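Local coordinates for protein flavodoxin (Streptococcus pneumoniae serotype 4, PDB 5LJL) that binds FMN and probably serves as a low-potential electron donor to redox enzymes, at residues E18-V23 / I54-T59; A24-D29 / Q138-L143. All coordinates share one frame; numbering follows the deposited sequence.

Contact 1: residues E18-V23 / I54-T59; sequences EIADIV and IVATYT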
loop_
_atom_site.group_PDB
_atom_site.type_symbol
_atom_site.label_atom_id
_atom_site.label_comp_id
_atom_site.label_asym_id
_atom_site.label_seq_id
_atom_site.Cartn_x
_atom_site.Cartn_y
_atom_site.Cartn_z
ATOM N N GLU A 18 -0.962 4.383 10.430
ATOM C CA GLU A 18 -0.057 3.730 11.362
ATOM C C GLU A 18 0.585 2.486 10.695
ATOM O O GLU A 18 1.782 2.225 10.824
ATOM C CB GLU A 18 -0.808 3.266 12.588
ATOM C CG GLU A 18 0.092 2.597 13.560
ATOM C CD GLU A 18 -0.504 2.477 14.916
ATOM O OE1 GLU A 18 0.265 2.733 15.868
ATOM O OE2 GLU A 18 -1.705 2.112 15.014
ATOM N N ILE A 19 -0.227 1.772 9.946
ATOM C CA ILE A 19 0.228 0.596 9.177
ATOM C C ILE A 19 1.228 0.965 8.125
ATOM O O ILE A 19 2.236 0.251 7.963
ATOM C CB ILE A 19 -1.011 -0.102 8.599
ATOM C CG1 ILE A 19 -1.811 -0.814 9.729
ATOM C CG2 ILE A 19 -0.703 -0.957 7.383
ATOM C CD1 ILE A 19 -3.258 -1.121 9.272
ATOM N N ALA A 20 0.963 2.042 7.373
ATOM C CA ALA A 20 1.913 2.550 6.373
ATOM C C ALA A 20 3.260 2.844 7.053
ATOM O O ALA A 20 4.353 2.562 6.527
ATOM C CB ALA A 20 1.346 3.828 5.740
ATOM N N ASP A 21 3.165 3.511 8.197
ATOM C CA ASP A 21 4.345 3.879 8.976
ATOM C C ASP A 21 5.166 2.701 9.494
ATOM O O ASP A 21 6.427 2.792 9.464
ATOM C CB ASP A 21 3.938 4.842 10.102
ATOM C CG ASP A 21 3.586 6.232 9.598
ATOM O OD1 ASP A 21 4.026 6.685 8.480
ATOM O OD2 ASP A 21 2.866 6.906 10.398
ATOM N N ILE A 22 4.496 1.624 9.901
ATOM C CA ILE A 22 5.191 0.415 10.289
ATOM C C ILE A 22 6.014 -0.148 9.126
ATOM O O ILE A 22 7.158 -0.606 9.316
ATOM C CB ILE A 22 4.202 -0.622 10.849
ATOM C CG1 ILE A 22 3.638 -0.129 12.171
ATOM C CG2 ILE A 22 4.751 -2.045 10.935
ATOM C CD1 ILE A 22 2.292 -0.707 12.513
ATOM N N VAL A 23 5.378 -0.217 7.950
ATOM C CA VAL A 23 6.081 -0.724 6.778
ATOM C C VAL A 23 7.266 0.162 6.397
ATOM O O VAL A 23 8.366 -0.347 6.193
ATOM C CB VAL A 23 5.097 -0.858 5.592
ATOM C CG1 VAL A 23 5.831 -1.223 4.316
ATOM C CG2 VAL A 23 3.996 -1.903 5.924
ATOM N N ILE A 54 3.872 1.001 -3.061
ATOM C CA ILE A 54 2.981 0.434 -2.038
ATOM C C ILE A 54 1.774 1.375 -1.858
ATOM O O ILE A 54 1.956 2.627 -1.731
ATOM C CB ILE A 54 3.700 0.201 -0.715
ATOM C CG1 ILE A 54 4.850 -0.824 -0.855
ATOM C CG2 ILE A 54 2.744 -0.184 0.400
ATOM C CD1 ILE A 54 5.856 -0.778 0.219
ATOM N N VAL A 55 0.585 0.775 -1.819
ATOM C CA VAL A 55 -0.632 1.457 -1.407
ATOM C C VAL A 55 -1.083 0.855 -0.096
ATOM O O VAL A 55 -1.147 -0.378 0.033
ATOM C CB VAL A 55 -1.766 1.394 -2.452
ATOM C CG1 VAL A 55 -3.107 1.789 -1.871
ATOM C CG2 VAL A 55 -1.356 2.215 -3.673
ATOM N N ALA A 56 -1.390 1.758 0.837
ATOM C CA ALA A 56 -2.029 1.389 2.100
ATOM C C ALA A 56 -3.384 2.065 2.127
ATOM O O ALA A 56 -3.465 3.301 2.114
ATOM C CB ALA A 56 -1.130 1.872 3.263
ATOM N N THR A 57 -4.472 1.327 2.171
ATOM C CA THR A 57 -5.816 1.924 2.094
ATOM C C THR A 57 -6.825 1.313 3.044
ATOM O O THR A 57 -6.837 0.119 3.248
ATOM C CB THR A 57 -6.323 1.879 0.621
ATOM O OG1 THR A 57 -7.526 2.670 0.496
ATOM C CG2 THR A 57 -6.523 0.454 0.118
ATOM N N TYR A 58 -7.720 2.143 3.562
ATOM C CA TYR A 58 -8.953 1.685 4.231
ATOM C C TYR A 58 -10.005 1.450 3.085
ATOM O O TYR A 58 -9.743 1.707 1.919
ATOM C CB TYR A 58 -9.444 2.685 5.279
ATOM C CG TYR A 58 -9.977 4.028 4.769
ATOM C CD1 TYR A 58 -9.124 5.042 4.483
ATOM C CD2 TYR A 58 -11.340 4.259 4.597
ATOM C CE1 TYR A 58 -9.605 6.315 4.118
ATOM C CE2 TYR A 58 -11.842 5.483 4.151
ATOM C CZ TYR A 58 -10.986 6.521 3.907
ATOM O OH TYR A 58 -11.449 7.752 3.479
ATOM N N THR A 59 -11.149 0.923 3.466
ATOM C CA THR A 59 -12.255 0.645 2.556
ATOM C C THR A 59 -13.487 1.433 3.087
ATOM O O THR A 59 -13.736 1.457 4.282
ATOM C CB THR A 59 -12.563 -0.848 2.580
ATOM O OG1 THR A 59 -11.407 -1.597 2.185
ATOM C CG2 THR A 59 -13.726 -1.210 1.752
#
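No aromatic ring, amide or charged plane enters the meeting of A20 with A56 and V23 with I54; aliphatic carbon alone joins the helix to the strand. The side chain of Y58, farther along 54-59, takes no part: it touches A10, M12 and P66, and its hydroxyl is hydrogen-bonded to E68. Within the same segment T57 OG1 donates to Y58 O at 2.8 Å, in the carbonyl plane and on a lone pair, a bond that links neighbouring residues of the chain. The two methyls of the alanine pair meet directly, A20 CB lying 4.0 Å from A56 CB. Residues this small let the backbones come close, with 5.9 Å between A20 CA and A56 CA. One helical turn on, the larger V23 and I54 meet by single methyls, V23 CG1 being 4.1 Å from I54 CD1. The valine carries CG1 anti to its backbone N (chi1 173°), while the isoleucine chain runs out nearly extended beyond CB (chi2 161°), carrying its terminal methyl up to the helix. These four residues are buried, and branched aliphatic side chains and alanine suit a place with no polar demand. I7, from strand 4-9, touches A20, V23 and I54 and so completes this patch, with F9 also against A20. Helix 15-29 thus lies over the central strands 4-9 and 52-56; helix 130-146 flanks it, L136 touching I19 and I22, while L143 reaches I54. On the opposite face of the sheet V55 packs against helix 101-113.

Contact 2: residues A24-D29 / Q138-L143; sequences ADKLRD and QFAEEL
K26 and L27 approach A140 together, the lysine through its CG and the leucine through its CD2, so that the small methyl of A140 is received between two neighbouring side chains of the other helix. A140 CB is 3.8 Å from K26 CG. On the leucine side, L27 CD2 touches the same methyl and also lies 3.4 Å from A140 O, against the backbone of helix 130-146. Alanine suits this place because its short side chain lets the helices approach, their local axes passing 8.9 Å apart. Toward the surface K26 and E141 cross at a slant. Two bends in the lysine, at chi2 (62°) and chi3 (70°), carry its chain across the glutamate: K26 CE comes within 3.3 Å of E141 OE2. From there K26 NZ forms a salt bridge with E141 OE2 at 3.5 Å. The long lysine is thereby used twice, its methylenes covering the apolar meeting and its ammonium pairing with the carboxylate of E141 on the partly exposed side. Inward, L27 reaches V34 and I54, while F139 and L143 turn to the strands, so both helices present apolar residues to the sheet. Their crossing angle of -40° is that expected of neighbouring helices laid on a twisted parallel sheet, here the two that cover one face of the three-layer alpha/beta/alpha sandwich of the flavodoxin fold.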
loop_
_atom_site.group_PDB
_atom_site.type_symbol
_atom_site.label_atom_id
_atom_site.label_comp_id
_atom_site.label_asym_id
_atom_site.label_seq_id
_atom_site.Cartn_x
_atom_site.Cartn_y
_atom_site.Cartn_z
ATOM N N ALA A 24 7.052 1.493 6.377
ATOM C CA ALA A 24 8.077 2.470 6.071
ATOM C C ALA A 24 9.258 2.324 7.006
ATOM O O ALA A 24 10.369 2.366 6.534
ATOM C CB ALA A 24 7.560 3.878 6.217
ATOM N N ASP A 25 8.985 2.159 8.303
ATOM C CA ASP A 25 10.048 2.085 9.304
ATOM C C ASP A 25 10.911 0.845 9.106
ATOM O O ASP A 25 12.178 0.939 9.227
ATOM C CB ASP A 25 9.495 2.227 10.693
ATOM C CG ASP A 25 9.029 3.653 10.984
ATOM O OD1 ASP A 25 9.357 4.583 10.189
ATOM O OD2 ASP A 25 8.361 3.786 12.002
ATOM N N LYS A 26 10.307 -0.295 8.756
ATOM C CA LYS A 26 11.133 -1.511 8.546
ATOM C C LYS A 26 11.986 -1.291 7.273
ATOM O O LYS A 26 13.180 -1.585 7.243
ATOM C CB LYS A 26 10.284 -2.777 8.550
ATOM C CG LYS A 26 11.020 -4.069 8.152
ATOM C CD LYS A 26 12.148 -4.403 9.087
ATOM C CE LYS A 26 11.602 -4.841 10.484
ATOM N NZ LYS A 26 12.685 -5.331 11.414
ATOM N N LEU A 27 11.381 -0.788 6.191
ATOM C CA LEU A 27 12.135 -0.511 4.965
ATOM C C LEU A 27 13.322 0.448 5.170
ATOM O O LEU A 27 14.408 0.199 4.603
ATOM C CB LEU A 27 11.255 -0.074 3.804
ATOM C CG LEU A 27 10.249 -1.062 3.247
ATOM C CD1 LEU A 27 9.338 -0.386 2.175
ATOM C CD2 LEU A 27 10.918 -2.293 2.653
ATOM N N ARG A 28 13.107 1.479 5.986
ATOM C CA ARG A 28 14.217 2.390 6.317
ATOM C C ARG A 28 15.311 1.672 7.097
ATOM O O ARG A 28 16.479 1.789 6.751
ATOM C CB ARG A 28 13.722 3.633 7.054
ATOM C CG ARG A 28 12.916 4.548 6.168
ATOM C CD ARG A 28 12.355 5.735 6.955
ATOM N NE ARG A 28 11.706 6.714 6.096
ATOM C CZ ARG A 28 10.498 7.234 6.295
ATOM N NH1 ARG A 28 9.764 6.899 7.344
ATOM N NH2 ARG A 28 10.024 8.114 5.402
ATOM N N ASP A 29 14.916 0.847 8.047
ATOM C CA ASP A 29 15.889 0.081 8.856
ATOM C C ASP A 29 16.686 -0.863 7.993
ATOM O O ASP A 29 17.815 -1.213 8.391
ATOM C CB ASP A 29 15.200 -0.728 9.954
ATOM C CG ASP A 29 14.731 0.129 11.161
ATOM O OD1 ASP A 29 15.213 1.293 11.309
ATOM O OD2 ASP A 29 13.939 -0.416 11.969
ATOM N N GLN A 138 7.205 -8.739 7.930
ATOM C CA GLN A 138 7.582 -9.792 7.001
ATOM C C GLN A 138 7.329 -9.385 5.549
ATOM O O GLN A 138 8.166 -9.656 4.663
ATOM C CB GLN A 138 6.907 -11.093 7.311
ATOM C CG GLN A 138 7.308 -11.688 8.666
ATOM C CD GLN A 138 6.337 -12.768 9.053
ATOM O OE1 GLN A 138 5.125 -12.596 9.046
ATOM N NE2 GLN A 138 6.880 -13.905 9.404
ATOM N N PHE A 139 6.191 -8.703 5.327
ATOM C CA PHE A 139 5.892 -8.068 3.997
ATOM C C PHE A 139 7.009 -7.129 3.552
ATOM O O PHE A 139 7.508 -7.242 2.449
ATOM C CB PHE A 139 4.530 -7.364 4.182
ATOM C CG PHE A 139 4.109 -6.435 3.099
ATOM C CD1 PHE A 139 3.308 -6.846 2.042
ATOM C CD2 PHE A 139 4.464 -5.100 3.168
ATOM C CE1 PHE A 139 2.863 -5.920 1.102
ATOM C CE2 PHE A 139 4.042 -4.207 2.215
ATOM C CZ PHE A 139 3.226 -4.618 1.176
ATOM N N ALA A 140 7.418 -6.165 4.398
ATOM C CA ALA A 140 8.493 -5.245 4.053
ATOM C C ALA A 140 9.797 -5.968 3.793
ATOM O O ALA A 140 10.517 -5.682 2.834
ATOM C CB ALA A 140 8.643 -4.222 5.196
ATOM N N GLU A 141 10.097 -6.974 4.627
ATOM C CA GLU A 141 11.395 -7.714 4.494
ATOM C C GLU A 141 11.430 -8.522 3.158
ATOM O O GLU A 141 12.487 -8.615 2.495
ATOM C CB GLU A 141 11.588 -8.647 5.696
ATOM C CG GLU A 141 11.854 -7.906 6.993
ATOM C CD GLU A 141 11.420 -8.581 8.264
ATOM O OE1 GLU A 141 11.183 -9.796 8.264
ATOM O OE2 GLU A 141 11.444 -7.904 9.342
ATOM N N GLU A 142 10.278 -9.078 2.730
ATOM C CA GLU A 142 10.199 -9.794 1.457
ATOM C C GLU A 142 10.365 -8.820 0.277
ATOM O O GLU A 142 11.084 -9.110 -0.651
ATOM C CB GLU A 142 8.914 -10.635 1.369
ATOM C CG GLU A 142 8.807 -11.375 0.040
ATOM C CD GLU A 142 7.700 -12.369 -0.052
ATOM O OE1 GLU A 142 6.799 -12.285 0.793
ATOM O OE2 GLU A 142 7.812 -13.293 -0.920
ATOM N N LEU A 143 9.723 -7.645 0.325
ATOM C CA LEU A 143 9.976 -6.645 -0.721
ATOM C C LEU A 143 11.420 -6.190 -0.833
ATOM O O LEU A 143 11.974 -6.043 -1.943
ATOM C CB LEU A 143 9.064 -5.423 -0.461
ATOM C CG LEU A 143 7.542 -5.630 -0.557
ATOM C CD1 LEU A 143 6.856 -4.281 -0.330
ATOM C CD2 LEU A 143 7.109 -6.257 -1.874
#

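From the N terminus, helix 15-29 supplies the first segment of both contacts, one directly after the other. Contact 1 closes a loop of 30 residues that includes the edge strand 33-38 and returns along strand 52-56. Contact 2 closes a much longer one, of 108 residues, since its partner helix 130-146 comes last in the chain. The segments alternate, so the loops cross rather than nest. At their junction, I54 CD1 is 3.7 Å from L143 CD1, and V23 CG1 lies 4.1 Å from F139 CE2, making one continuous apolar core. Together they tie the first helix down to the sheet and laterally to the C-terminal helix.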